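Local coordinates for protein 6-carboxyhexanoate--coa ligase (Bacillus subtilis, PDB 5FLG) that belongs to the 6-carboxyhexanoate--CoA ligase (pimeloyl-CoA synthase) family and binds phosphoaminophosphonic acid-adenylate ester, pimelic acid and magnesium ions, at residues 126-137 with 228-238. Numbering follows the deposited sequence.
Sequences AVLFDIHTGKRM and RVFFIDGSNDV. With ANP (phosphoaminophosphonic acid-adenylate ester), chain D.
Parallel pairing of strand 127-130 with strand 228-232 builds one edge region of a mixed beta sheet; A126, just before the first strand, and R228 border the pocket holding phosphoaminophosphonic acid-adenylate ester (ANP). The axes of these two short strand segments lie 28° apart and approach to 4.6 Å. Five backbone hydrogen bonds alternate between the strands, from V127 N to R228 O (3.0 Å) through F230 N to V127 O, F129 N to F230 O and I232 N to F129 O (2.7 Å), ending with I131 N to I232 O. On one sheet face, A126 CB sits over the F230 ring in a CH-pi contact, 3.9 Å from its centroid and 22° off the normal. L128 continues this layer, CD1 meeting F230 CD2 and CD2 touching V238 CG2. The extended M137 chain, with CG anti to the backbone N (chi1 -176°), brings SD within 3.7 Å of I232 CG2 and CG against V238 CG2. On the other face, the F129 and F231 side chains lie side by side, CD2 of F129 being 3.9 Å from CE1 of F231. Past the paired strands, I131 CD1 packs on D233 CB, and H132 NE2 gives D233 OD1 a weak, bent bond (3.1 Å). At the pocket end, R228 NH1 donates to ANP O4' (2.9 Å), R228 NE forms a salt bridge with E191 OE2 and R228 NH2 bonds to Y204 OH; three partners thus fix the guanidinium's orientation. Helix 107-116 covers F129 and F231, V182 of helix 170-184 touches F230, and strand 188-194 continues the sheet beyond 228-232.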
ATOM      1  N   ALA A 126      14.674  -8.241  10.453  1.00 24.62           N
ATOM      2  CA  ALA A 126      15.901  -8.807  10.945  1.00 27.16           C
ATOM      3  C   ALA A 126      16.181  -8.253  12.329  1.00 26.97           C
ATOM      4  O   ALA A 126      15.731  -7.163  12.675  1.00 23.78           O
ATOM      5  CB  ALA A 126      17.065  -8.454  10.025  1.00 28.83           C
ATOM      6  N   VAL A 127      16.877  -9.062  13.107  1.00 25.29           N
ATOM      7  CA  VAL A 127      17.372  -8.670  14.396  1.00 28.86           C
ATOM      8  C   VAL A 127      18.806  -8.232  14.234  1.00 30.17           C
ATOM      9  O   VAL A 127      19.561  -8.865  13.508  1.00 32.12           O
ATOM     10  CB  VAL A 127      17.317  -9.878  15.346  1.00 30.96           C
ATOM     11  CG1 VAL A 127      18.037  -9.555  16.657  1.00 31.12           C
ATOM     12  CG2 VAL A 127      15.860 -10.278  15.584  1.00 27.76           C
ATOM     13  N   LEU A 128      19.195  -7.194  14.969  1.00 32.18           N
ATOM     14  CA  LEU A 128      20.565  -6.724  14.978  1.00 27.73           C
ATOM     15  C   LEU A 128      21.211  -7.060  16.312  1.00 36.41           C
ATOM     16  O   LEU A 128      20.698  -6.676  17.372  1.00 36.20           O
ATOM     17  CB  LEU A 128      20.611  -5.200  14.775  1.00 31.12           C
ATOM     18  CG  LEU A 128      20.661  -4.602  13.365  1.00 37.57           C
ATOM     19  CD1 LEU A 128      19.578  -5.157  12.464  1.00 36.52           C
ATOM     20  CD2 LEU A 128      20.576  -3.085  13.415  1.00 38.23           C
ATOM     21  N   PHE A 129      22.338  -7.774  16.253  1.00 31.33           N
ATOM     22  CA  PHE A 129      22.919  -8.350  17.415  1.00 31.80           C
ATOM     23  C   PHE A 129      24.339  -7.785  17.592  1.00 34.38           C
ATOM     24  O   PHE A 129      25.229  -7.983  16.765  1.00 37.51           O
ATOM     25  CB  PHE A 129      22.924  -9.881  17.291  1.00 30.63           C
ATOM     26  CG  PHE A 129      22.976 -10.598  18.613  1.00 32.40           C
ATOM     27  CD1 PHE A 129      21.946 -10.457  19.535  1.00 32.43           C
ATOM     28  CD2 PHE A 129      24.098 -11.326  18.983  1.00 34.31           C
ATOM     29  CE1 PHE A 129      22.027 -11.049  20.788  1.00 35.86           C
ATOM     30  CE2 PHE A 129      24.182 -11.916  20.235  1.00 35.96           C
ATOM     31  CZ  PHE A 129      23.143 -11.777  21.142  1.00 33.33           C
ATOM     32  N   ASP A 130      24.555  -7.084  18.682  1.00 34.29           N
ATOM     33  CA  ASP A 130      25.840  -6.396  18.893  1.00 31.74           C
ATOM     34  C   ASP A 130      26.867  -7.376  19.409  1.00 31.41           C
ATOM     35  O   ASP A 130      26.670  -7.942  20.466  1.00 37.46           O
ATOM     36  CB  ASP A 130      25.610  -5.323  19.914  1.00 36.57           C
ATOM     37  CG  ASP A 130      26.849  -4.493  20.208  1.00 38.63           C
ATOM     38  OD1 ASP A 130      27.997  -4.885  19.899  1.00 43.27           O
ATOM     39  OD2 ASP A 130      26.631  -3.430  20.786  1.00 45.24           O
ATOM     40  N   ILE A 131      27.996  -7.528  18.712  1.00 30.08           N
ATOM     41  CA  ILE A 131      28.987  -8.516  19.105  1.00 36.46           C
ATOM     42  C   ILE A 131      29.859  -7.986  20.260  1.00 37.29           C
ATOM     43  O   ILE A 131      30.608  -8.722  20.835  1.00 37.80           O
ATOM     44  CB  ILE A 131      29.929  -8.911  17.965  1.00 39.05           C
ATOM     45  CG1 ILE A 131      30.922  -7.781  17.676  1.00 50.43           C
ATOM     46  CG2 ILE A 131      29.165  -9.280  16.720  1.00 42.67           C
ATOM     47  CD1 ILE A 131      32.061  -8.188  16.762  1.00 55.83           C
ATOM     48  N   HIS A 132      29.691  -6.740  20.637  1.00 36.04           N
ATOM     49  CA  HIS A 132      30.414  -6.209  21.805  1.00 47.03           C
ATOM     50  C   HIS A 132      29.673  -6.451  23.117  1.00 44.39           C
ATOM     51  O   HIS A 132      30.263  -6.852  24.101  1.00 50.53           O
ATOM     52  CB  HIS A 132      30.647  -4.709  21.639  1.00 39.29           C
ATOM     53  CG  HIS A 132      31.568  -4.378  20.519  1.00 45.72           C
ATOM     54  ND1 HIS A 132      32.747  -5.062  20.304  1.00 45.19           N
ATOM     55  CD2 HIS A 132      31.495  -3.429  19.555  1.00 49.51           C
ATOM     56  CE1 HIS A 132      33.382  -4.522  19.278  1.00 46.74           C
ATOM     57  NE2 HIS A 132      32.627  -3.554  18.782  1.00 48.39           N
ATOM     58  N   THR A 133      28.382  -6.182  23.132  1.00 46.07           N
ATOM     59  CA  THR A 133      27.583  -6.348  24.334  1.00 41.59           C
ATOM     60  C   THR A 133      27.027  -7.750  24.415  1.00 44.95           C
ATOM     61  O   THR A 133      26.496  -8.125  25.442  1.00 46.30           O
ATOM     62  CB  THR A 133      26.394  -5.392  24.331  1.00 43.89           C
ATOM     63  OG1 THR A 133      25.566  -5.670  23.184  1.00 46.33           O
ATOM     64  CG2 THR A 133      26.873  -3.957  24.257  1.00 49.10           C
ATOM     65  N   GLY A 134      26.974  -8.461  23.290  1.00 43.34           N
ATOM     66  CA  GLY A 134      26.308  -9.781  23.253  1.00 40.76           C
ATOM     67  C   GLY A 134      24.797  -9.709  23.455  1.00 35.33           C
ATOM     68  O   GLY A 134      24.193 -10.649  23.938  1.00 38.26           O
ATOM     69  N   LYS A 135      24.194  -8.625  22.993  1.00 33.24           N
ATOM     70  CA  LYS A 135      22.765  -8.363  23.166  1.00 41.18           C
ATOM     71  C   LYS A 135      22.181  -7.824  21.855  1.00 38.85           C
ATOM     72  O   LYS A 135      22.876  -7.168  21.091  1.00 40.10           O
ATOM     73  CB  LYS A 135      22.516  -7.268  24.219  1.00 44.77           C
ATOM     74  CG  LYS A 135      23.132  -7.498  25.591  1.00 56.15           C
ATOM     75  CD  LYS A 135      22.886  -6.270  26.470  1.00 60.99           C
ATOM     76  CE  LYS A 135      23.538  -6.373  27.840  1.00 65.20           C
ATOM     77  NZ  LYS A 135      23.498  -7.765  28.371  1.00 68.40           N
ATOM     78  N   ARG A 136      20.868  -7.917  21.735  1.00 34.62           N
ATOM     79  CA  ARG A 136      20.125  -7.296  20.663  1.00 35.46           C
ATOM     80  C   ARG A 136      20.250  -5.791  20.758  1.00 35.96           C
ATOM     81  O   ARG A 136      20.189  -5.218  21.823  1.00 40.93           O
ATOM     82  CB  ARG A 136      18.661  -7.693  20.708  1.00 31.85           C
ATOM     83  CG  ARG A 136      17.832  -7.066  19.598  1.00 31.60           C
ATOM     84  CD  ARG A 136      16.464  -7.733  19.469  1.00 30.85           C
ATOM     85  NE  ARG A 136      15.724  -7.111  18.374  1.00 34.60           N
ATOM     86  CZ  ARG A 136      14.463  -7.386  18.046  1.00 33.68           C
ATOM     87  NH1 ARG A 136      13.772  -8.257  18.742  1.00 31.22           N
ATOM     88  NH2 ARG A 136      13.885  -6.736  17.047  1.00 34.94           N
ATOM     89  N   MET A 137      20.363  -5.152  19.617  1.00 32.79           N
ATOM     90  CA  MET A 137      20.848  -3.793  19.547  1.00 39.29           C
ATOM     91  C   MET A 137      19.727  -2.893  19.029  1.00 34.10           C
ATOM     92  O   MET A 137      19.550  -1.788  19.481  1.00 36.56           O
ATOM     93  CB  MET A 137      22.055  -3.810  18.601  1.00 48.80           C
ATOM     94  CG  MET A 137      22.821  -2.527  18.420  1.00 57.18           C
ATOM     95  SD  MET A 137      24.104  -2.824  17.176  1.00 65.20           S
ATOM     96  CE  MET A 137      25.257  -1.506  17.596  1.00 68.55           C
ATOM     97  N   ARG A 228      16.536 -14.343  10.865  1.00 28.74           N
ATOM     98  CA  ARG A 228      17.343 -13.397  10.166  1.00 29.53           C
ATOM     99  C   ARG A 228      18.040 -12.556  11.255  1.00 25.86           C
ATOM    100  O   ARG A 228      17.425 -11.694  11.858  1.00 27.04           O
ATOM    101  CB  ARG A 228      16.462 -12.520   9.274  1.00 29.84           C
ATOM    102  CG  ARG A 228      17.158 -11.948   8.051  1.00 31.38           C
ATOM    103  CD  ARG A 228      17.434 -13.062   7.091  1.00 31.12           C
ATOM    104  NE  ARG A 228      17.775 -12.676   5.725  1.00 29.75           N
ATOM    105  CZ  ARG A 228      17.029 -12.952   4.663  1.00 30.12           C
ATOM    106  NH1 ARG A 228      15.738 -13.279   4.803  1.00 29.61           N
ATOM    107  NH2 ARG A 228      17.576 -12.931   3.467  1.00 32.53           N
ATOM    108  N   VAL A 229      19.324 -12.780  11.432  1.00 28.91           N
ATOM    109  CA  VAL A 229      20.122 -12.028  12.413  1.00 29.28           C
ATOM    110  C   VAL A 229      21.345 -11.446  11.723  1.00 33.75           C
ATOM    111  O   VAL A 229      22.059 -12.168  11.002  1.00 30.03           O
ATOM    112  CB  VAL A 229      20.625 -12.951  13.547  1.00 30.68           C
ATOM    113  CG1 VAL A 229      21.418 -12.158  14.571  1.00 32.61           C
ATOM    114  CG2 VAL A 229      19.451 -13.630  14.232  1.00 33.69           C
ATOM    115  N   PHE A 230      21.645 -10.178  12.051  1.00 30.30           N
ATOM    116  CA  PHE A 230      22.836  -9.518  11.566  1.00 27.59           C
ATOM    117  C   PHE A 230      23.741  -9.284  12.766  1.00 28.21           C
ATOM    118  O   PHE A 230      23.361  -8.573  13.679  1.00 25.45           O
ATOM    119  CB  PHE A 230      22.510  -8.140  10.948  1.00 27.68           C
ATOM    120  CG  PHE A 230      21.540  -8.179   9.800  1.00 26.48           C
ATOM    121  CD1 PHE A 230      21.375  -9.329   9.050  1.00 28.59           C
ATOM    122  CD2 PHE A 230      20.882  -7.037   9.404  1.00 27.51           C
ATOM    123  CE1 PHE A 230      20.454  -9.362   8.013  1.00 27.78           C
ATOM    124  CE2 PHE A 230      19.996  -7.053   8.326  1.00 32.76           C
ATOM    125  CZ  PHE A 230      19.780  -8.236   7.637  1.00 27.02           C
ATOM    126  N   PHE A 231      24.941  -9.817  12.711  1.00 29.81           N
ATOM    127  CA  PHE A 231      25.889  -9.647  13.779  1.00 32.39           C
ATOM    128  C   PHE A 231      26.676  -8.373  13.528  1.00 34.28           C
ATOM    129  O   PHE A 231      27.326  -8.222  12.481  1.00 34.47           O
ATOM    130  CB  PHE A 231      26.798 -10.864  13.835  1.00 32.03           C
ATOM    131  CG  PHE A 231      26.100 -12.124  14.286  1.00 33.43           C
ATOM    132  CD1 PHE A 231      26.007 -12.436  15.627  1.00 33.94           C
ATOM    133  CD2 PHE A 231      25.507 -12.986  13.359  1.00 35.96           C
ATOM    134  CE1 PHE A 231      25.367 -13.589  16.040  1.00 34.52           C
ATOM    135  CE2 PHE A 231      24.840 -14.127  13.764  1.00 37.04           C
ATOM    136  CZ  PHE A 231      24.765 -14.429  15.108  1.00 37.98           C
ATOM    137  N   ILE A 232      26.481  -7.402  14.410  1.00 33.42           N
ATOM    138  CA  ILE A 232      26.982  -6.035  14.213  1.00 39.05           C
ATOM    139  C   ILE A 232      28.200  -5.693  15.079  1.00 42.00           C
ATOM    140  O   ILE A 232      28.239  -5.988  16.277  1.00 38.01           O
ATOM    141  CB  ILE A 232      25.907  -5.000  14.576  1.00 38.66           C
ATOM    142  CG1 ILE A 232      24.639  -5.268  13.788  1.00 36.95           C
ATOM    143  CG2 ILE A 232      26.418  -3.582  14.361  1.00 40.48           C
ATOM    144  CD1 ILE A 232      24.769  -5.059  12.295  1.00 36.50           C
ATOM    145  N   ASP A 233      29.193  -5.087  14.443  1.00 43.11           N
ATOM    146  CA  ASP A 233      30.377  -4.583  15.106  1.00 48.02           C
ATOM    147  C   ASP A 233      30.565  -3.121  14.734  1.00 62.21           C
ATOM    148  O   ASP A 233      31.164  -2.808  13.703  1.00 76.86           O
ATOM    149  CB  ASP A 233      31.609  -5.351  14.651  1.00 53.01           C
ATOM    150  CG  ASP A 233      32.913  -4.671  15.093  1.00 64.71           C
ATOM    151  OD1 ASP A 233      32.848  -3.588  15.721  1.00 56.36           O
ATOM    152  OD2 ASP A 233      34.000  -5.217  14.812  1.00 69.42           O
ATOM    153  N   GLY A 234      30.059  -2.228  15.567  1.00 64.20           N
ATOM    154  CA  GLY A 234      30.111  -0.817  15.255  1.00 68.80           C
ATOM    155  C   GLY A 234      29.972   0.027  16.507  1.00 70.30           C
ATOM    156  O   GLY A 234      29.311  -0.385  17.465  1.00 59.08           O
ATOM    157  N   SER A 235      30.623   1.195  16.501  1.00 70.80           N
ATOM    158  CA  SER A 235      30.543   2.140  17.616  1.00 67.99           C
ATOM    159  C   SER A 235      29.353   3.042  17.417  1.00 66.93           C
ATOM    160  O   SER A 235      28.933   3.735  18.343  1.00 70.77           O
ATOM    161  CB  SER A 235      31.789   3.028  17.696  1.00 68.65           C
ATOM    162  OG  SER A 235      32.960   2.267  17.913  1.00 68.61           O
ATOM    163  N   ASN A 236      28.912   3.174  16.173  1.00 60.53           N
ATOM    164  CA  ASN A 236      28.040   4.281  15.844  1.00 59.62           C
ATOM    165  C   ASN A 236      26.643   4.003  16.356  1.00 57.13           C
ATOM    166  O   ASN A 236      26.345   2.919  16.857  1.00 55.77           O
ATOM    167  CB  ASN A 236      28.028   4.547  14.341  1.00 71.68           C
ATOM    168  CG  ASN A 236      29.374   5.030  13.827  1.00 82.63           C
ATOM    169  OD1 ASN A 236      30.102   5.744  14.520  1.00 84.59           O
ATOM    170  ND2 ASN A 236      29.717   4.632  12.608  1.00 89.78           N
ATOM    171  N   ASP A 237      25.779   4.990  16.245  1.00 57.82           N
ATOM    172  CA  ASP A 237      24.417   4.801  16.669  1.00 60.31           C
ATOM    173  C   ASP A 237      23.752   3.784  15.751  1.00 58.41           C
ATOM    174  O   ASP A 237      23.877   3.860  14.532  1.00 52.33           O
ATOM    175  CB  ASP A 237      23.678   6.133  16.604  1.00 67.86           C
ATOM    176  CG  ASP A 237      22.244   6.026  17.059  1.00 71.20           C
ATOM    177  OD1 ASP A 237      21.983   5.699  18.238  1.00 73.63           O
ATOM    178  OD2 ASP A 237      21.368   6.285  16.226  1.00 90.61           O
ATOM    179  N   VAL A 238      22.941   2.926  16.353  1.00 55.14           N
ATOM    180  CA  VAL A 238      22.255   1.868  15.650  1.00 55.21           C
ATOM    181  C   VAL A 238      21.266   2.452  14.642  1.00 49.11           C
ATOM    182  O   VAL A 238      21.005   1.859  13.616  1.00 46.42           O
ATOM    183  CB  VAL A 238      21.538   0.926  16.642  1.00 50.20           C
ATOM    184  CG1 VAL A 238      20.346   1.618  17.275  1.00 52.16           C
ATOM    185  CG2 VAL A 238      21.087  -0.350  15.936  1.00 56.76           C
TER
HETATM  186  PG  ANP D 702       8.403 -14.292   1.708  1.00 34.61           P
HETATM  187  O1G ANP D 702       7.122 -14.001   0.976  1.00 32.91           O
HETATM  188  O2G ANP D 702       8.474 -15.712   2.199  1.00 36.24           O
HETATM  189  O3G ANP D 702       9.661 -13.896   1.005  1.00 29.62           O
HETATM  190  PB  ANP D 702       9.683 -12.764   3.910  1.00 29.51           P
HETATM  191  O1B ANP D 702      10.577 -12.131   2.903  1.00 25.35           O
HETATM  192  O2B ANP D 702       9.127 -12.049   5.085  1.00 29.38           O
HETATM  193  N3B ANP D 702       8.258 -13.309   3.098  1.00 27.99           N
HETATM  194  PA  ANP D 702      11.637 -14.875   3.842  1.00 34.05           P
HETATM  195  O1A ANP D 702      11.515 -16.322   3.976  1.00 28.96           O
HETATM  196  O2A ANP D 702      12.034 -14.206   2.557  1.00 32.00           O
HETATM  197  O3A ANP D 702      10.354 -14.130   4.463  1.00 31.40           O
HETATM  198  O5' ANP D 702      12.748 -14.462   4.991  1.00 27.61           O
HETATM  199  C5' ANP D 702      12.860 -15.204   6.173  1.00 29.63           C
HETATM  200  C4' ANP D 702      12.954 -14.249   7.366  1.00 29.70           C
HETATM  201  O4' ANP D 702      14.050 -13.350   7.152  1.00 29.85           O
HETATM  202  C3' ANP D 702      11.706 -13.392   7.514  1.00 29.55           C
HETATM  203  O3' ANP D 702      10.765 -13.988   8.399  1.00 33.47           O
HETATM  204  C2' ANP D 702      12.243 -12.135   8.132  1.00 30.57           C
HETATM  205  O2' ANP D 702      12.429 -12.356   9.531  1.00 26.08           O
HETATM  206  C1' ANP D 702      13.591 -12.032   7.477  1.00 30.02           C
HETATM  207  N9  ANP D 702      13.478 -11.160   6.302  1.00 32.14           N
HETATM  208  C8  ANP D 702      12.905 -11.446   5.080  1.00 37.16           C
HETATM  209  N7  ANP D 702      13.077 -10.405   4.232  1.00 34.41           N
HETATM  210  C5  ANP D 702      13.729  -9.428   4.934  1.00 27.81           C
HETATM  211  C6  ANP D 702      14.196  -8.054   4.690  1.00 31.13           C
HETATM  212  N6  ANP D 702      14.000  -7.438   3.521  1.00 35.14           N
HETATM  213  N1  ANP D 702      14.845  -7.401   5.679  1.00 27.74           N
HETATM  214  C2  ANP D 702      15.031  -7.968   6.877  1.00 26.06           C
HETATM  215  N3  ANP D 702      14.706  -9.236   7.177  1.00 27.49           N
HETATM  216  C4  ANP D 702      13.966  -9.940   6.287  1.00 28.03           C